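Local coordinates for protein superoxide dismutase (Chaetomium thermophilum, PDB 4BR6) that probably protects cells from oxidative damage by converting superoxide into hydrogen peroxide and dioxygen at a protein-bound manganese ion, at residues B[33-38]-B[69-74]; B[124-129]-B[144-149]; B[155-160]-B[180-185]. All coordinates share one frame; numbering follows the deposited sequence.

Contact 1 of 3, residues B[33-38]-B[69-74]; sequences TYVNGL and GGHLNH. With MN3 (manganese (III) ion), chain I.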
loop_
_atom_site.group_PDB
_atom_site.type_symbol
_atom_site.label_atom_id
_atom_site.label_comp_id
_atom_site.label_asym_id
_atom_site.label_seq_id
_atom_site.Cartn_x
_atom_site.Cartn_y
_atom_site.Cartn_z
ATOM N N THR B 33 -6.761 15.701 -17.167
ATOM C CA THR B 33 -7.408 15.518 -15.869
ATOM C C THR B 33 -6.388 15.604 -14.733
ATOM O O THR B 33 -6.659 16.193 -13.683
ATOM C CB THR B 33 -8.127 14.153 -15.827
ATOM O OG1 THR B 33 -9.025 14.070 -16.937
ATOM C CG2 THR B 33 -8.903 13.955 -14.533
ATOM N N TYR B 34 -5.210 15.028 -14.960
ATOM C CA TYR B 34 -4.119 15.061 -13.983
ATOM C C TYR B 34 -3.551 16.467 -13.807
ATOM O O TYR B 34 -3.238 16.871 -12.688
ATOM C CB TYR B 34 -2.991 14.102 -14.400
ATOM C CG TYR B 34 -3.356 12.630 -14.324
ATOM C CD1 TYR B 34 -4.022 12.103 -13.229
ATOM C CD2 TYR B 34 -3.041 11.775 -15.361
ATOM C CE1 TYR B 34 -4.357 10.759 -13.183
ATOM C CE2 TYR B 34 -3.367 10.450 -15.313
ATOM C CZ TYR B 34 -4.018 9.944 -14.237
ATOM O OH TYR B 34 -4.317 8.607 -14.249
ATOM N N VAL B 35 -3.409 17.208 -14.906
ATOM C CA VAL B 35 -2.986 18.605 -14.828
ATOM C C VAL B 35 -3.947 19.420 -13.953
ATOM O O VAL B 35 -3.518 20.136 -13.041
ATOM C CB VAL B 35 -2.885 19.254 -16.240
ATOM C CG1 VAL B 35 -2.710 20.780 -16.148
ATOM C CG2 VAL B 35 -1.731 18.635 -17.018
ATOM N N ASN B 36 -5.242 19.315 -14.227
ATOM C CA ASN B 36 -6.222 20.120 -13.508
ATOM C C ASN B 36 -6.222 19.756 -12.028
ATOM O O ASN B 36 -6.324 20.631 -11.151
ATOM C CB ASN B 36 -7.618 19.923 -14.100
ATOM C CG ASN B 36 -7.711 20.358 -15.554
ATOM O OD1 ASN B 36 -6.956 21.212 -16.014
ATOM N ND2 ASN B 36 -8.643 19.776 -16.281
ATOM N N GLY B 37 -6.085 18.458 -11.763
ATOM C CA GLY B 37 -6.095 17.939 -10.409
ATOM C C GLY B 37 -4.882 18.430 -9.654
ATOM O O GLY B 37 -4.964 18.734 -8.475
ATOM N N LEU B 38 -3.758 18.530 -10.353
ATOM C CA LEU B 38 -2.534 19.037 -9.757
ATOM C C LEU B 38 -2.657 20.503 -9.316
ATOM O O LEU B 38 -2.382 20.833 -8.168
ATOM C CB LEU B 38 -1.370 18.875 -10.732
ATOM C CG LEU B 38 -0.040 19.439 -10.243
ATOM C CD1 LEU B 38 0.368 18.894 -8.870
ATOM C CD2 LEU B 38 1.014 19.160 -11.268
ATOM N N GLY B 69 1.791 12.925 -9.831
ATOM C CA GLY B 69 2.455 11.782 -10.425
ATOM C C GLY B 69 2.010 11.564 -11.854
ATOM O O GLY B 69 2.823 11.273 -12.712
ATOM N N GLY B 70 0.716 11.726 -12.114
ATOM C CA GLY B 70 0.188 11.559 -13.458
ATOM C C GLY B 70 0.778 12.550 -14.446
ATOM O O GLY B 70 1.153 12.187 -15.561
ATOM N N HIS B 71 0.861 13.807 -14.024
ATOM C CA HIS B 71 1.445 14.859 -14.841
ATOM C C HIS B 71 2.886 14.504 -15.249
ATOM O O HIS B 71 3.209 14.489 -16.438
ATOM C CB HIS B 71 1.419 16.188 -14.081
ATOM C CG HIS B 71 1.926 17.347 -14.881
ATOM N ND1 HIS B 71 1.576 17.554 -16.199
ATOM C CD2 HIS B 71 2.762 18.357 -14.549
ATOM C CE1 HIS B 71 2.172 18.644 -16.643
ATOM N NE2 HIS B 71 2.896 19.152 -15.662
ATOM N N LEU B 72 3.744 14.213 -14.267
ATOM C CA LEU B 72 5.157 13.892 -14.539
ATOM C C LEU B 72 5.326 12.667 -15.429
ATOM O O LEU B 72 6.147 12.656 -16.350
ATOM C CB LEU B 72 5.937 13.639 -13.237
ATOM C CG LEU B 72 7.346 13.017 -13.373
ATOM C CD1 LEU B 72 8.311 13.879 -14.196
ATOM C CD2 LEU B 72 7.954 12.719 -12.009
ATOM N N ASN B 73 4.580 11.621 -15.108
ATOM C CA ASN B 73 4.747 10.334 -15.756
ATOM C C ASN B 73 4.328 10.382 -17.187
ATOM O O ASN B 73 5.022 9.864 -18.053
ATOM C CB ASN B 73 3.933 9.254 -15.055
ATOM C CG ASN B 73 4.461 8.926 -13.692
ATOM O OD1 ASN B 73 5.617 9.191 -13.371
ATOM N ND2 ASN B 73 3.620 8.322 -12.884
ATOM N N HIS B 74 3.182 10.992 -17.443
ATOM C CA HIS B 74 2.722 11.124 -18.816
ATOM C C HIS B 74 3.580 12.095 -19.604
ATOM O O HIS B 74 3.810 11.882 -20.796
ATOM C CB HIS B 74 1.269 11.546 -18.855
ATOM C CG HIS B 74 0.348 10.509 -18.307
ATOM N ND1 HIS B 74 0.134 10.355 -16.959
ATOM C CD2 HIS B 74 -0.367 9.544 -18.920
ATOM C CE1 HIS B 74 -0.709 9.356 -16.764
ATOM N NE2 HIS B 74 -1.033 8.852 -17.938
HETATM MN MN MN3 I . -1.767 6.650 -18.536
HETATM O O HOH W 1 -2.298 6.298 -16.097
#

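Contact 2 of 3, residues B[124-129]-B[144-149]; sequences SGWAWL and ANQDPV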
loop_
_atom_site.group_PDB
_atom_site.type_symbol
_atom_site.label_atom_id
_atom_site.label_comp_id
_atom_site.label_asym_id
_atom_site.label_seq_id
_atom_site.Cartn_x
_atom_site.Cartn_y
_atom_site.Cartn_z
ATOM N N SER B 124 -3.068 -1.112 -11.646
ATOM C CA SER B 124 -2.579 -0.072 -12.541
ATOM C C SER B 124 -1.153 0.285 -12.182
ATOM O O SER B 124 -0.820 0.358 -11.016
ATOM C CB SER B 124 -3.413 1.189 -12.404
ATOM O OG SER B 124 -4.783 0.926 -12.648
ATOM N N GLY B 125 -0.307 0.555 -13.164
ATOM C CA GLY B 125 1.055 0.901 -12.835
ATOM C C GLY B 125 1.916 1.190 -14.043
ATOM O O GLY B 125 1.433 1.226 -15.170
ATOM N N TRP B 126 3.203 1.394 -13.782
ATOM C CA TRP B 126 4.151 1.812 -14.782
ATOM C C TRP B 126 5.392 0.978 -14.590
ATOM O O TRP B 126 5.739 0.656 -13.458
ATOM C CB TRP B 126 4.562 3.261 -14.535
ATOM C CG TRP B 126 3.555 4.293 -14.909
ATOM C CD1 TRP B 126 2.491 4.706 -14.172
ATOM C CD2 TRP B 126 3.530 5.064 -16.114
ATOM N NE1 TRP B 126 1.795 5.680 -14.845
ATOM C CE2 TRP B 126 2.412 5.915 -16.041
ATOM C CE3 TRP B 126 4.343 5.118 -17.243
ATOM C CZ2 TRP B 126 2.094 6.806 -17.050
ATOM C CZ3 TRP B 126 4.019 6.001 -18.244
ATOM C CH2 TRP B 126 2.907 6.834 -18.140
ATOM N N ALA B 127 6.085 0.666 -15.680
ATOM C CA ALA B 127 7.459 0.161 -15.579
ATOM C C ALA B 127 8.413 1.191 -16.183
ATOM O O ALA B 127 8.078 1.869 -17.165
ATOM C CB ALA B 127 7.621 -1.200 -16.264
ATOM N N TRP B 128 9.595 1.295 -15.576
ATOM C CA TRP B 128 10.606 2.261 -15.966
ATOM C C TRP B 128 11.959 1.601 -16.054
ATOM O O TRP B 128 12.283 0.742 -15.241
ATOM C CB TRP B 128 10.714 3.368 -14.931
ATOM C CG TRP B 128 9.456 4.167 -14.765
ATOM C CD1 TRP B 128 8.393 3.875 -13.975
ATOM C CD2 TRP B 128 9.140 5.395 -15.428
ATOM N NE1 TRP B 128 7.429 4.848 -14.096
ATOM C CE2 TRP B 128 7.865 5.789 -14.985
ATOM C CE3 TRP B 128 9.812 6.195 -16.353
ATOM C CZ2 TRP B 128 7.251 6.945 -15.434
ATOM C CZ3 TRP B 128 9.201 7.347 -16.797
ATOM C CH2 TRP B 128 7.935 7.710 -16.339
ATOM N N LEU B 129 12.737 2.004 -17.055
ATOM C CA LEU B 129 14.182 1.897 -17.002
ATOM C C LEU B 129 14.652 3.114 -16.207
ATOM O O LEU B 129 14.340 4.251 -16.569
ATOM C CB LEU B 129 14.777 1.946 -18.410
ATOM C CG LEU B 129 16.300 2.083 -18.517
ATOM C CD1 LEU B 129 17.004 0.917 -17.838
ATOM C CD2 LEU B 129 16.703 2.190 -19.977
ATOM N N ALA B 144 3.207 1.608 -8.650
ATOM C CA ALA B 144 1.760 1.418 -8.631
ATOM C C ALA B 144 1.078 2.731 -8.994
ATOM O O ALA B 144 1.526 3.805 -8.601
ATOM C CB ALA B 144 1.290 0.950 -7.258
ATOM N N ASN B 145 -0.006 2.634 -9.750
ATOM C CA ASN B 145 -0.847 3.781 -10.045
ATOM C C ASN B 145 -0.036 4.896 -10.711
ATOM O O ASN B 145 0.467 4.685 -11.806
ATOM C CB ASN B 145 -1.583 4.211 -8.779
ATOM C CG ASN B 145 -2.421 3.087 -8.196
ATOM O OD1 ASN B 145 -2.911 2.226 -8.921
ATOM N ND2 ASN B 145 -2.580 3.087 -6.889
ATOM N N GLN B 146 0.098 6.056 -10.074
ATOM C CA GLN B 146 0.896 7.148 -10.648
ATOM C C GLN B 146 2.082 7.536 -9.784
ATOM O O GLN B 146 2.662 8.599 -9.984
ATOM C CB GLN B 146 0.053 8.402 -10.912
ATOM C CG GLN B 146 -1.119 8.212 -11.863
ATOM C CD GLN B 146 -0.717 7.788 -13.267
ATOM O OE1 GLN B 146 0.461 7.794 -13.639
ATOM N NE2 GLN B 146 -1.703 7.429 -14.063
ATOM N N ASP B 147 2.455 6.682 -8.837
ATOM C CA ASP B 147 3.607 6.958 -7.995
ATOM C C ASP B 147 4.838 7.193 -8.880
ATOM O O ASP B 147 5.057 6.450 -9.823
ATOM C CB ASP B 147 3.871 5.802 -7.037
ATOM C CG ASP B 147 2.730 5.571 -6.060
ATOM O OD1 ASP B 147 1.856 6.454 -5.926
ATOM O OD2 ASP B 147 2.708 4.500 -5.419
ATOM N N PRO B 148 5.627 8.242 -8.594
ATOM C CA PRO B 148 6.775 8.550 -9.459
ATOM C C PRO B 148 8.076 7.796 -9.152
ATOM O O PRO B 148 8.233 7.198 -8.101
ATOM C CB PRO B 148 6.991 10.041 -9.213
ATOM C CG PRO B 148 6.448 10.280 -7.846
ATOM C CD PRO B 148 5.318 9.350 -7.671
ATOM N N VAL B 149 9.009 7.840 -10.098
ATOM C CA VAL B 149 10.380 7.389 -9.864
ATOM C C VAL B 149 11.201 8.579 -9.368
ATOM O O VAL B 149 11.520 9.474 -10.151
ATOM C CB VAL B 149 11.008 6.878 -11.162
ATOM C CG1 VAL B 149 12.461 6.481 -10.959
ATOM C CG2 VAL B 149 10.188 5.715 -11.702
HETATM O O HOH W 2 -4.129 -0.226 -9.286
HETATM O O HOH W 3 5.327 5.692 -12.368
#

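Contact 3 of 3, residues B[155-160]-B[180-185]; sequences PLMGID and AIWNVI. With MN3 (manganese (III) ion), chain I.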
loop_
_atom_site.group_PDB
_atom_site.type_symbol
_atom_site.label_atom_id
_atom_site.label_comp_id
_atom_site.label_asym_id
_atom_site.label_seq_id
_atom_site.Cartn_x
_atom_site.Cartn_y
_atom_site.Cartn_z
ATOM N N PRO B 155 14.224 8.508 -13.670
ATOM C CA PRO B 155 13.600 7.729 -14.747
ATOM C C PRO B 155 14.178 8.089 -16.126
ATOM O O PRO B 155 14.453 9.263 -16.368
ATOM C CB PRO B 155 12.121 8.118 -14.638
ATOM C CG PRO B 155 12.132 9.493 -14.011
ATOM C CD PRO B 155 13.313 9.520 -13.103
ATOM N N LEU B 156 14.345 7.103 -17.006
ATOM C CA LEU B 156 14.926 7.335 -18.324
ATOM C C LEU B 156 13.959 6.933 -19.440
ATOM O O LEU B 156 13.956 7.512 -20.518
ATOM C CB LEU B 156 16.221 6.540 -18.485
ATOM C CG LEU B 156 17.392 6.839 -17.557
ATOM C CD1 LEU B 156 18.616 6.087 -18.066
ATOM C CD2 LEU B 156 17.686 8.342 -17.419
ATOM N N MET B 157 13.168 5.902 -19.195
ATOM C CA MET B 157 12.264 5.394 -20.214
ATOM C C MET B 157 11.111 4.694 -19.516
ATOM O O MET B 157 11.332 3.744 -18.782
ATOM C CB MET B 157 13.013 4.424 -21.130
ATOM C CG MET B 157 12.280 4.073 -22.410
ATOM S SD MET B 157 10.827 3.041 -22.144
ATOM C CE MET B 157 11.582 1.427 -21.853
ATOM N N GLY B 158 9.893 5.175 -19.740
ATOM C CA GLY B 158 8.717 4.603 -19.114
ATOM C C GLY B 158 7.746 3.992 -20.104
ATOM O O GLY B 158 7.643 4.443 -21.244
ATOM N N ILE B 159 7.066 2.936 -19.659
ATOM C CA ILE B 159 5.940 2.349 -20.366
ATOM C C ILE B 159 4.742 2.245 -19.419
ATOM O O ILE B 159 4.818 1.626 -18.355
ATOM C CB ILE B 159 6.280 0.948 -20.901
ATOM C CG1 ILE B 159 7.460 1.052 -21.877
ATOM C CG2 ILE B 159 5.062 0.329 -21.577
ATOM C CD1 ILE B 159 8.016 -0.278 -22.405
ATOM N N ASP B 160 3.644 2.872 -19.820
ATOM C CA ASP B 160 2.413 2.933 -19.045
ATOM C C ASP B 160 1.670 1.607 -19.140
ATOM O O ASP B 160 1.454 1.106 -20.242
ATOM C CB ASP B 160 1.561 4.020 -19.661
ATOM C CG ASP B 160 0.317 4.312 -18.887
ATOM O OD1 ASP B 160 0.065 3.738 -17.806
ATOM O OD2 ASP B 160 -0.410 5.159 -19.392
ATOM N N ALA B 180 4.490 -4.599 -28.940
ATOM C CA ALA B 180 4.346 -3.618 -30.006
ATOM C C ALA B 180 4.999 -2.256 -29.692
ATOM O O ALA B 180 5.571 -1.626 -30.582
ATOM C CB ALA B 180 2.863 -3.427 -30.353
ATOM N N ILE B 181 4.934 -1.800 -28.442
ATOM C CA ILE B 181 5.317 -0.414 -28.138
ATOM C C ILE B 181 6.798 -0.121 -28.393
ATOM O O ILE B 181 7.182 1.021 -28.613
ATOM C CB ILE B 181 4.958 -0.022 -26.676
ATOM C CG1 ILE B 181 5.100 1.493 -26.468
ATOM C CG2 ILE B 181 5.823 -0.804 -25.696
ATOM C CD1 ILE B 181 4.477 1.999 -25.168
ATOM N N TRP B 182 7.631 -1.147 -28.349
ATOM C CA TRP B 182 9.058 -0.952 -28.575
ATOM C C TRP B 182 9.331 -0.335 -29.936
ATOM O O TRP B 182 10.369 0.282 -30.136
ATOM C CB TRP B 182 9.817 -2.272 -28.420
ATOM C CG TRP B 182 9.698 -2.793 -27.019
ATOM C CD1 TRP B 182 8.742 -3.622 -26.547
ATOM C CD2 TRP B 182 10.540 -2.472 -25.903
ATOM N NE1 TRP B 182 8.930 -3.856 -25.210
ATOM C CE2 TRP B 182 10.028 -3.157 -24.788
ATOM C CE3 TRP B 182 11.669 -1.670 -25.739
ATOM C CZ2 TRP B 182 10.614 -3.083 -23.530
ATOM C CZ3 TRP B 182 12.248 -1.592 -24.484
ATOM C CH2 TRP B 182 11.720 -2.297 -23.397
ATOM N N ASN B 183 8.386 -0.497 -30.862
ATOM C CA ASN B 183 8.514 0.070 -32.198
ATOM C C ASN B 183 8.412 1.581 -32.252
ATOM O O ASN B 183 8.765 2.184 -33.270
ATOM C CB ASN B 183 7.463 -0.514 -33.133
ATOM C CG ASN B 183 7.754 -1.940 -33.493
ATOM O OD1 ASN B 183 8.636 -2.214 -34.309
ATOM N ND2 ASN B 183 7.031 -2.862 -32.878
ATOM N N VAL B 184 7.929 2.182 -31.169
ATOM C CA VAL B 184 7.741 3.627 -31.112
ATOM C C VAL B 184 8.412 4.288 -29.898
ATOM O O VAL B 184 8.051 5.400 -29.539
ATOM C CB VAL B 184 6.225 4.011 -31.156
ATOM C CG1 VAL B 184 5.634 3.729 -32.545
ATOM C CG2 VAL B 184 5.440 3.272 -30.086
ATOM N N ILE B 185 9.398 3.627 -29.290
ATOM C CA ILE B 185 10.170 4.225 -28.188
ATOM C C ILE B 185 11.267 5.152 -28.703
ATOM O O ILE B 185 12.103 4.731 -29.482
ATOM C CB ILE B 185 10.859 3.148 -27.302
ATOM C CG1 ILE B 185 9.814 2.237 -26.662
ATOM C CG2 ILE B 185 11.732 3.796 -26.219
ATOM C CD1 ILE B 185 8.813 2.963 -25.788
HETATM MN MN MN3 I . -1.767 6.650 -18.536
HETATM O O HOH W 1 -2.298 6.298 -16.097
#

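Contact 1 of 3, residues B[33-38]-B[69-74]
The phenol ring of Y34 lies against the bare backbone of G70, whose CA sits over the ring face, 4.0 Å from the centroid of the Y34 ring, in a CH-pi contact. Glycine suits this spot because a CB there would run into the tyrosine ring. Further along, CE2 of Y34 meets CE1 of H74 at 3.2 Å, the two ring planes inclined at 34°. The imidazole of H74 is held at both ends: ND1 gives a short hydrogen bond of 2.5 Å to O of G70, in the ring plane, while NE2 binds the manganese at 2.4 Å. O of G70 also takes the helical N-H of H74, from the opposite face of its carbonyl plane. With chi1 at -176°, the ring of H71 reaches the other helix, where CG2 of V35 lies 3.6 Å from ND1 of H71 and CD2 of L38 packs on CD2 of H71; ND1 itself is hydrogen-bonded to H31. An alanine in place of Y34 would probably open a gap over G70, take away one of the rings beside H74 and cost Q146 its hydroxyl partner. Segments 33-38 and 69-74 cross at 137°, their axes 8.3 Å apart, within helices 20-50 and 61-79, the alpha-hairpin of iron/manganese superoxide dismutases; beyond H74 lies W126 of strand 125-132, and F54 of the second subunit packs on L38.

Contact 2 of 3, residues B[124-129]-B[144-149]
W126 and Q146 make the tight polar junction of this contact. NE1 of W126 donates to OE1 of Q146 over 2.8 Å, in a bent bond with an angle of 139° at the hydrogen; the indole N-H approaches from above the carbonyl plane, and the ring and amide planes stand 62° apart. The chain of Q146 starts away from the strand but folds at chi2, which brings its amide back to the indole edge. Glutamine suits the place because its amide can accept and donate at once: OE1 probably also takes a longer hydrogen bond from ND2 of N73, while NE2 faces Y34. Alongside, O of N145 lies in the plane of the W126 ring, 3.1 Å from CD1 of W126, and is itself hydrogen-bonded by W162. N of N145 bonds almost straight to O of S124 at 2.7 Å, next to the antiparallel non-hydrogen-bonded pair G125-A144. W128 is gripped differently. CG2 of V149 sits over its five-membered ring, 3.5 Å from the centroid, a CH-pi contact for which a branched aliphatic residue is well shaped.

Elsewhere waters stand in for direct bonds: one links N of S124 to OD1 of N145, another NE1 of W128 to O of D147. The open side is confined to exposed A144 and partly exposed N145, D147 and P148. N145 has the positive phi of the second position of the type II' turn from A144 to D147, which asparagine tolerates better than most residues. OG of S124 is hydrogen-bonded to OG of S124 of the third subunit, so another chain covers this end. Strand 125-132 is the middle one of the antiparallel sheet, between 138-144 and 153-160, with helix 107-119 packed against A127 and helix 61-79 touching both tryptophans.

Contact 3 of 3, residues B[155-160]-B[180-185]
M157 and I159 reach from the strand toward I181, W182 and I185, and M157 is the longer arm. Its CB leads toward the loop, and chi1 of -167° carries CG away from the backbone N until it meets CG2 of I185 at 3.9 Å. The chain then bends at chi2, bringing SD to 4.2 Å from CD1 of I185. A second bend at chi3 turns CE to the six-membered ring of W182, 4.0 Å from CH2, with the two side chains crossing at about a right angle. An unbranched, flexible methionine suits this path, since it can turn twice and meet an aliphatic and an aromatic partner in succession.

The strand, 153-160, is an outer strand, within this chain, of the three-stranded antiparallel sheet in the C-terminal domain of iron/manganese superoxide dismutases. L156 and M157 both face L129 on the neighbouring strand, a classic beta bulge. Two residues beyond M157, I159 also points toward the loop: its CD1 lies over one face of the W182 ring, 4.0 Å from CZ2, and touches CG2 of I181, while its CG2 meets CD1 of I181 as the two isoleucines lie alongside, their chains running opposite ways. The polar end of W182 is directed elsewhere, NE1 bonding to N115 of helix 107-119. The hydrophobic pairing ends at D160, whose side chain leads away from the loop so that OD2 binds manganese at 2.2 Å, alongside H26, H74, H164 and a water.

All three contacts are largely buried, but only contact 2 has an exposed residue among those that touch, at its turn. Contact 1 joins two helices of the alpha-hairpin domain, whereas contacts 2 and 3 belong to the C-terminal domain and share a sheet, in which strands 125-132 and 153-160 are neighbours bonded through L129 to L156 and M157. Their chemistry differs accordingly: contact 1 is ring and glycine packing beside a metal ligand, contact 2 mixes hydrogen bonds and waters with aromatic packing, and contact 3 is wholly apolar between its segments. Contacts 1 and 3 each supply a manganese ligand, while Q146 of contact 2 ties, by probable hydrogen bonds, the hairpin helices to the sheet.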